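Local coordinates for serine protease (PDB 3WY8), which probably hydrolyses peptide bonds as a trypsin-like serine protease with keratinolytic activity, this chain being the protease domain of a longer protein, at residues A[28-31]-A[36-39]; A[76-81]-A[214-219]; A[93-98]-A[210-215]. One frame throughout, in Å; residues are numbered along the deposited sequence.

Interaction 1: residues A[28-31]-A[36-39]; sequences NSVT and STVS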
loop_
_atom_site.group_PDB
_atom_site.type_symbol
_atom_site.label_atom_id
_atom_site.label_comp_id
_atom_site.label_asym_id
_atom_site.label_seq_id
_atom_site.Cartn_x
_atom_site.Cartn_y
_atom_site.Cartn_z
ATOM N N ASN A 28 2.119 -4.010 -2.071
ATOM C CA ASN A 28 3.162 -4.923 -1.629
ATOM C C ASN A 28 2.636 -6.335 -1.453
ATOM O O ASN A 28 1.564 -6.534 -0.876
ATOM C CB ASN A 28 3.744 -4.419 -0.304
ATOM C CG ASN A 28 5.008 -5.141 0.093
ATOM O OD1 ASN A 28 5.922 -5.313 -0.716
ATOM N ND2 ASN A 28 5.080 -5.545 1.351
ATOM N N SER A 29 3.391 -7.312 -1.959
ATOM C CA SER A 29 3.087 -8.717 -1.718
ATOM C C SER A 29 3.368 -9.038 -0.248
ATOM O O SER A 29 4.496 -8.879 0.226
ATOM C CB SER A 29 3.913 -9.617 -2.641
ATOM O OG SER A 29 3.684 -10.991 -2.352
ATOM N N VAL A 30 2.332 -9.460 0.474
ATOM C CA VAL A 30 2.469 -9.766 1.905
ATOM C C VAL A 30 2.225 -11.243 2.171
ATOM O O VAL A 30 1.428 -11.885 1.483
ATOM C CB VAL A 30 1.557 -8.889 2.808
ATOM C CG1 VAL A 30 2.022 -7.433 2.780
ATOM C CG2 VAL A 30 0.080 -8.995 2.408
ATOM N N THR A 31 2.927 -11.777 3.165
ATOM C CA THR A 31 2.831 -13.198 3.477
ATOM C C THR A 31 1.391 -13.542 3.845
ATOM O O THR A 31 0.737 -12.802 4.570
ATOM C CB THR A 31 3.795 -13.594 4.604
ATOM O OG1 THR A 31 5.119 -13.148 4.271
ATOM C CG2 THR A 31 3.812 -15.100 4.791
ATOM N N SER A 36 -1.184 -15.027 -2.287
ATOM C CA SER A 36 -1.780 -14.189 -3.323
ATOM C C SER A 36 -2.182 -12.802 -2.830
ATOM O O SER A 36 -2.850 -12.052 -3.554
ATOM C CB SER A 36 -3.022 -14.885 -3.891
ATOM O OG SER A 36 -2.681 -16.118 -4.494
ATOM N N THR A 37 -1.780 -12.458 -1.609
ATOM C CA THR A 37 -2.284 -11.247 -0.960
ATOM C C THR A 37 -1.367 -10.045 -1.159
ATOM O O THR A 37 -0.144 -10.152 -1.036
ATOM C CB THR A 37 -2.582 -11.494 0.540
ATOM O OG1 THR A 37 -3.481 -12.603 0.657
ATOM C CG2 THR A 37 -3.230 -10.273 1.196
ATOM N N VAL A 38 -1.992 -8.912 -1.477
ATOM C CA VAL A 38 -1.306 -7.645 -1.728
ATOM C C VAL A 38 -1.872 -6.593 -0.785
ATOM O O VAL A 38 -3.084 -6.384 -0.731
ATOM C CB VAL A 38 -1.490 -7.179 -3.200
ATOM C CG1 VAL A 38 -0.991 -5.740 -3.394
ATOM C CG2 VAL A 38 -0.768 -8.125 -4.153
ATOM N N SER A 39 -0.994 -5.931 -0.039
ATOM C CA SER A 39 -1.413 -4.843 0.833
ATOM C C SER A 39 -1.415 -3.517 0.071
ATOM O O SER A 39 -0.568 -3.284 -0.793
ATOM C CB SER A 39 -0.468 -4.735 2.019
ATOM O OG SER A 39 0.832 -4.434 1.553
HETATM O O HOH W 1 1.331 -12.261 -2.352
HETATM O O HOH W 2 0.857 -13.797 -0.158
#
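N28 and S39 form an antiparallel hydrogen-bonded pair, N28 N giving to S39 O at 3.1 Å and S39 N to N28 O at 2.8 Å, and S29 with V38 makes the adjoining non-hydrogen-bonded pair. Both donors of this reciprocal pair lie in the plane of the carbonyl they address. One step further, V30 N reaches T37 O at 3.0 Å, its N-H...O angle of 167° nearly straight although the donor is tilted from the carbonyl plane. N28 O also receives the CA-H of V38, so this one oxygen is approached from two consecutive residues.

The side chains follow the alternation of the strands. N28 and S39 share one face, where CB of N28 lies alongside S39 OG at 3.5 Å. V30 splits its two methyls between neighbours: CG1 comes against CB and OG of S39, while CG2 meets the CG2 methyl of T37 at 3.7 Å. That second methyl gets there because it sits between the backbone N and the carbonyl carbon of V30. These residues close the hairpin of strands 21-29 and 37-40 in the N-terminal beta barrel of the chymotrypsin fold, and the C25-C44 disulfide ties the first strand to the chain just beyond the second. The polar ends of N28 and S39 are taken up outside the hairpin, OD1 of N28 by H10 and S39 OG by Q185. On the face of S29 and V38, water 1 donates both to S29 OG and to T37 O, and S29 OG also bonds G111 O. As the strands part toward the turn, water 2 takes the place of the return bond between V30 and T37, giving to V30 O at 2.6 Å and accepting from T37 N at 3.3 Å.

Interaction 2: residues A[76-81]-A[214-219]; sequences ALYAPT and NTAAAS
One face of the Y78 ring is laid against the helix at A216, whose CA stands over the ring, offset toward its rim, 4.2 Å from the Y78 ring centroid and 21° off the normal, in a CH-pi contact. The methyl of the same residue touches the CD2 border of the ring, A216 CB lying 3.7 Å from Y78 CD2. T215 CG2 and S219 OG come in obliquely. The phenol end reaches S219, with Y78 OH 3.2 Å from S219 CB.

CB of Y78 points toward the helix, and a chi1 of -59°, with CG opposite the carbonyl carbon, lays the ring against A216. Packing of the C-terminal helix, 207-218, on the N-terminal barrel is a feature of the chymotrypsin fold, and here the tyrosine spans the last turn of that helix lengthwise, from A216 to the chain terminus. The terminus itself folds back: S219 OG donates to T215 O at 2.6 Å, arriving from above the carbonyl plane, and S219 N bonds A216 O. Water 3 joins the two sides at the outer end of the ring, lying 3.3 Å from Y78 OH and donating to the carboxylate oxygen S219 OXT at 2.9 Å. The other carboxylate oxygen, S219 O, is bonded by N34 ND2, and K75 makes a weak, long ion pair with OXT. A leucine at Y78 would probably leave A216 without its aromatic cover and water 3 without its phenol partner. On the barrel side, V97 of strand 94-98 also packs on Y78.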
loop_
_atom_site.group_PDB
_atom_site.type_symbol
_atom_site.label_atom_id
_atom_site.label_comp_id
_atom_site.label_asym_id
_atom_site.label_seq_id
_atom_site.Cartn_x
_atom_site.Cartn_y
_atom_site.Cartn_z
ATOM N N ALA A 76 -10.356 -10.752 -5.745
ATOM C CA ALA A 76 -11.177 -10.211 -4.661
ATOM C C ALA A 76 -10.473 -9.075 -3.929
ATOM O O ALA A 76 -9.250 -8.963 -3.973
ATOM C CB ALA A 76 -11.579 -11.319 -3.690
ATOM N N LEU A 77 -11.265 -8.225 -3.275
ATOM C CA LEU A 77 -10.752 -7.046 -2.579
ATOM C C LEU A 77 -11.381 -6.951 -1.203
ATOM O O LEU A 77 -12.594 -7.153 -1.053
ATOM C CB LEU A 77 -11.056 -5.773 -3.376
ATOM C CG LEU A 77 -10.633 -5.747 -4.845
ATOM C CD1 LEU A 77 -11.344 -4.617 -5.582
ATOM C CD2 LEU A 77 -9.116 -5.639 -4.977
ATOM N N TYR A 78 -10.559 -6.641 -0.202
ATOM C CA TYR A 78 -10.997 -6.644 1.194
ATOM C C TYR A 78 -10.609 -5.372 1.928
ATOM O O TYR A 78 -9.430 -5.116 2.156
ATOM C CB TYR A 78 -10.428 -7.865 1.923
ATOM C CG TYR A 78 -10.861 -9.159 1.283
ATOM C CD1 TYR A 78 -12.046 -9.785 1.671
ATOM C CD2 TYR A 78 -10.111 -9.737 0.259
ATOM C CE1 TYR A 78 -12.458 -10.967 1.067
ATOM C CE2 TYR A 78 -10.517 -10.919 -0.353
ATOM C CZ TYR A 78 -11.690 -11.527 0.056
ATOM O OH TYR A 78 -12.085 -12.697 -0.553
ATOM N N ALA A 79 -11.614 -4.586 2.296
ATOM C CA ALA A 79 -11.406 -3.399 3.109
ATOM C C ALA A 79 -12.251 -3.512 4.378
ATOM O O ALA A 79 -13.305 -4.158 4.356
ATOM C CB ALA A 79 -11.777 -2.148 2.325
ATOM N N PRO A 80 -11.798 -2.892 5.489
ATOM C CA PRO A 80 -12.616 -2.901 6.701
ATOM C C PRO A 80 -13.936 -2.172 6.484
ATOM O O PRO A 80 -14.018 -1.274 5.631
ATOM C CB PRO A 80 -11.756 -2.152 7.732
ATOM C CG PRO A 80 -10.699 -1.465 6.963
ATOM C CD PRO A 80 -10.487 -2.256 5.710
ATOM N N THR A 81 -14.958 -2.572 7.241
ATOM C CA THR A 81 -16.278 -1.940 7.193
ATOM C C THR A 81 -16.161 -0.429 7.341
ATOM O O THR A 81 -16.825 0.333 6.628
ATOM C CB THR A 81 -17.195 -2.479 8.324
ATOM O OG1 THR A 81 -17.188 -3.909 8.301
ATOM C CG2 THR A 81 -18.624 -1.975 8.152
ATOM N N ASN A 214 -6.619 -10.916 8.027
ATOM C CA ASN A 214 -6.894 -12.320 8.343
ATOM C C ASN A 214 -7.868 -12.968 7.364
ATOM O O ASN A 214 -7.618 -14.077 6.881
ATOM C CB ASN A 214 -7.417 -12.465 9.776
ATOM C CG ASN A 214 -6.330 -12.274 10.828
ATOM O OD1 ASN A 214 -5.138 -12.435 10.557
ATOM N ND2 ASN A 214 -6.747 -11.940 12.043
ATOM N N THR A 215 -8.960 -12.270 7.058
ATOM C CA THR A 215 -9.935 -12.782 6.086
ATOM C C THR A 215 -9.367 -12.815 4.657
ATOM O O THR A 215 -9.537 -13.802 3.938
ATOM C CB THR A 215 -11.323 -12.065 6.177
ATOM O OG1 THR A 215 -12.264 -12.722 5.319
ATOM C CG2 THR A 215 -11.242 -10.584 5.801
ATOM N N ALA A 216 -8.666 -11.753 4.264
ATOM C CA ALA A 216 -8.060 -11.690 2.935
ATOM C C ALA A 216 -7.039 -12.806 2.731
ATOM O O ALA A 216 -7.048 -13.479 1.704
ATOM C CB ALA A 216 -7.415 -10.329 2.707
ATOM N N ALA A 217 -6.179 -13.009 3.729
ATOM C CA ALA A 217 -5.053 -13.945 3.631
ATOM C C ALA A 217 -5.481 -15.403 3.454
ATOM O O ALA A 217 -4.735 -16.214 2.899
ATOM C CB ALA A 217 -4.146 -13.803 4.847
ATOM N N ALA A 218 -6.676 -15.727 3.941
ATOM C CA ALA A 218 -7.223 -17.080 3.825
ATOM C C ALA A 218 -8.011 -17.281 2.527
ATOM O O ALA A 218 -8.248 -18.420 2.112
ATOM C CB ALA A 218 -8.101 -17.393 5.033
ATOM N N SER A 219 -8.389 -16.174 1.888
ATOM C CA SER A 219 -9.353 -16.174 0.776
ATOM C C SER A 219 -8.764 -16.485 -0.599
ATOM O O SER A 219 -7.557 -16.598 -0.775
ATOM C CB SER A 219 -10.091 -14.839 0.727
ATOM O OG SER A 219 -10.865 -14.648 1.897
ATOM O OXT SER A 219 -9.503 -16.620 -1.582
HETATM O O HOH W 3 -11.204 -14.706 -2.958
#

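Interaction 3: residues A[93-98]-A[210-215]; sequences TAFAVM and QSTYNT
Y213 rests its CB on the face of the F95 ring, in a buried aromatic contact between strand 94-98 of the N-terminal barrel and the C-terminal helix 207-218 of this chymotrypsin-like fold. The methylene stands above the ring toward its rim, 3.9 Å from the F95 centroid, and makes a CH-pi contact there; Y213 CB is 3.6 Å from both F95 CE2 and F95 CZ.

Two torsions bring this about. In F95 a chi1 of -58° places CG beside its backbone N and opposite its carbonyl carbon, sending the ring out from the strand under the helix backbone, where CD2 comes to 3.7 Å from Y213 CA. In Y213 a chi1 of 163° points CG away from its own backbone N, and the phenol ring stays over the same face of F95 as its CB, tilted with one edge down instead of lying flat upon it. An edge-to-face stack results, with the border of Y213 turned to the face of F95, the centroids 5.5 Å apart and the planes at 64°. The leading atom is Y213 CD1, which lies 3.9 Å from F95 CE1. T212 deals with a different part of the phenylalanine, its CG2 methyl meeting the ring at the edge, near the ring plane.

F95 is also touched by I209 and A216 of the helix and by the side chains of T37 and S39 on the neighbouring strand 37-40. The Y213 ring also meets F117. Its polar end finds its partner in the hairpin: Y213 OH is hydrogen-bonded to T31 O.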
loop_
_atom_site.group_PDB
_atom_site.type_symbol
_atom_site.label_atom_id
_atom_site.label_comp_id
_atom_site.label_asym_id
_atom_site.label_seq_id
_atom_site.Cartn_x
_atom_site.Cartn_y
_atom_site.Cartn_z
ATOM N N THR A 93 -6.612 1.033 4.999
ATOM C CA THR A 93 -5.766 -0.055 4.532
ATOM C C THR A 93 -6.688 -1.141 4.019
ATOM O O THR A 93 -7.786 -1.332 4.545
ATOM C CB THR A 93 -4.851 -0.613 5.649
ATOM O OG1 THR A 93 -3.920 0.396 6.051
ATOM C CG2 THR A 93 -4.061 -1.830 5.170
ATOM N N ALA A 94 -6.243 -1.834 2.979
ATOM C CA ALA A 94 -7.007 -2.928 2.410
ATOM C C ALA A 94 -6.076 -3.951 1.779
ATOM O O ALA A 94 -4.881 -3.704 1.610
ATOM C CB ALA A 94 -8.007 -2.397 1.392
ATOM N N PHE A 95 -6.631 -5.113 1.455
ATOM C CA PHE A 95 -5.845 -6.200 0.915
ATOM C C PHE A 95 -6.538 -6.773 -0.300
ATOM O O PHE A 95 -7.736 -7.047 -0.282
ATOM C CB PHE A 95 -5.603 -7.280 1.976
ATOM C CG PHE A 95 -4.907 -6.761 3.196
ATOM C CD1 PHE A 95 -3.519 -6.773 3.279
ATOM C CD2 PHE A 95 -5.640 -6.212 4.247
ATOM C CE1 PHE A 95 -2.866 -6.268 4.404
ATOM C CE2 PHE A 95 -4.998 -5.696 5.374
ATOM C CZ PHE A 95 -3.608 -5.729 5.454
ATOM N N ALA A 96 -5.772 -6.909 -1.372
ATOM C CA ALA A 96 -6.280 -7.506 -2.586
ATOM C C ALA A 96 -5.769 -8.937 -2.661
ATOM O O ALA A 96 -4.638 -9.220 -2.263
ATOM C CB ALA A 96 -5.821 -6.698 -3.778
ATOM N N VAL A 97 -6.609 -9.843 -3.160
ATOM C CA VAL A 97 -6.202 -11.227 -3.387
ATOM C C VAL A 97 -6.158 -11.474 -4.890
ATOM O O VAL A 97 -7.149 -11.268 -5.590
ATOM C CB VAL A 97 -7.132 -12.235 -2.679
ATOM C CG1 VAL A 97 -6.696 -13.670 -2.971
ATOM C CG2 VAL A 97 -7.118 -11.982 -1.185
ATOM N N MET A 98 -4.993 -11.893 -5.372
ATOM C CA MET A 98 -4.723 -11.942 -6.806
ATOM C C MET A 98 -5.042 -13.305 -7.399
ATOM O O MET A 98 -4.853 -14.334 -6.745
ATOM C CB MET A 98 -3.256 -11.586 -7.084
ATOM C CG MET A 98 -2.771 -10.282 -6.446
ATOM S SD MET A 98 -3.693 -8.809 -6.969
ATOM C CE MET A 98 -4.929 -8.664 -5.739
ATOM N N GLN A 210 -5.984 -5.727 11.132
ATOM C CA GLN A 210 -5.557 -7.117 11.303
ATOM C C GLN A 210 -6.662 -8.099 10.912
ATOM O O GLN A 210 -6.406 -9.086 10.226
ATOM C CB GLN A 210 -5.120 -7.378 12.744
ATOM C CG GLN A 210 -4.604 -8.787 12.980
ATOM C CD GLN A 210 -4.146 -9.005 14.402
ATOM O OE1 GLN A 210 -4.688 -8.421 15.337
ATOM N NE2 GLN A 210 -3.136 -9.851 14.573
ATOM N N SER A 211 -7.886 -7.823 11.357
ATOM C CA SER A 211 -9.032 -8.674 11.024
ATOM C C SER A 211 -9.296 -8.729 9.516
ATOM O O SER A 211 -9.644 -9.788 8.975
ATOM C CB SER A 211 -10.281 -8.218 11.779
ATOM O OG SER A 211 -10.175 -8.545 13.156
ATOM N N THR A 212 -9.117 -7.593 8.841
ATOM C CA THR A 212 -9.259 -7.534 7.385
ATOM C C THR A 212 -8.169 -8.356 6.712
ATOM O O THR A 212 -8.440 -9.103 5.774
ATOM C CB THR A 212 -9.246 -6.077 6.862
ATOM O OG1 THR A 212 -10.261 -5.321 7.534
ATOM C CG2 THR A 212 -9.524 -6.037 5.367
ATOM N N TYR A 213 -6.937 -8.225 7.204
ATOM C CA TYR A 213 -5.828 -9.029 6.703
ATOM C C TYR A 213 -6.124 -10.528 6.851
ATOM O O TYR A 213 -5.917 -11.304 5.913
ATOM C CB TYR A 213 -4.515 -8.657 7.407
ATOM C CG TYR A 213 -3.446 -9.709 7.243
ATOM C CD1 TYR A 213 -2.729 -9.822 6.052
ATOM C CD2 TYR A 213 -3.174 -10.614 8.269
ATOM C CE1 TYR A 213 -1.758 -10.802 5.891
ATOM C CE2 TYR A 213 -2.208 -11.601 8.118
ATOM C CZ TYR A 213 -1.503 -11.689 6.927
ATOM O OH TYR A 213 -0.544 -12.665 6.778
ATOM N N ASN A 214 -6.619 -10.916 8.027
ATOM C CA ASN A 214 -6.894 -12.320 8.343
ATOM C C ASN A 214 -7.868 -12.968 7.364
ATOM O O ASN A 214 -7.618 -14.077 6.881
ATOM C CB ASN A 214 -7.417 -12.465 9.776
ATOM C CG ASN A 214 -6.330 -12.274 10.828
ATOM O OD1 ASN A 214 -5.138 -12.435 10.557
ATOM N ND2 ASN A 214 -6.747 -11.940 12.043
ATOM N N THR A 215 -8.960 -12.270 7.058
ATOM C CA THR A 215 -9.935 -12.782 6.086
ATOM C C THR A 215 -9.367 -12.815 4.657
ATOM O O THR A 215 -9.537 -13.802 3.938
ATOM C CB THR A 215 -11.323 -12.065 6.177
ATOM O OG1 THR A 215 -12.264 -12.722 5.319
ATOM C CG2 THR A 215 -11.242 -10.584 5.801
#

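All three contacts meet at the N-terminal barrel, but their chemistry changes with depth. Interaction 1 is a buried strand pairing, held by backbone hydrogen bonds and local in sequence. Interactions 2 and 3 are long-range, tie neighbouring strands to the same C-terminal helix, and share N214 and T215; each relies on an aromatic ring under helix atoms. Of these two, interaction 3 is buried and apolar, whereas interaction 2, further out, mixes CH-pi packing with a water and the terminal carboxylate. The strands carry the links between them: V38 N bonds A96 O, and Y78 N bonds F95 O.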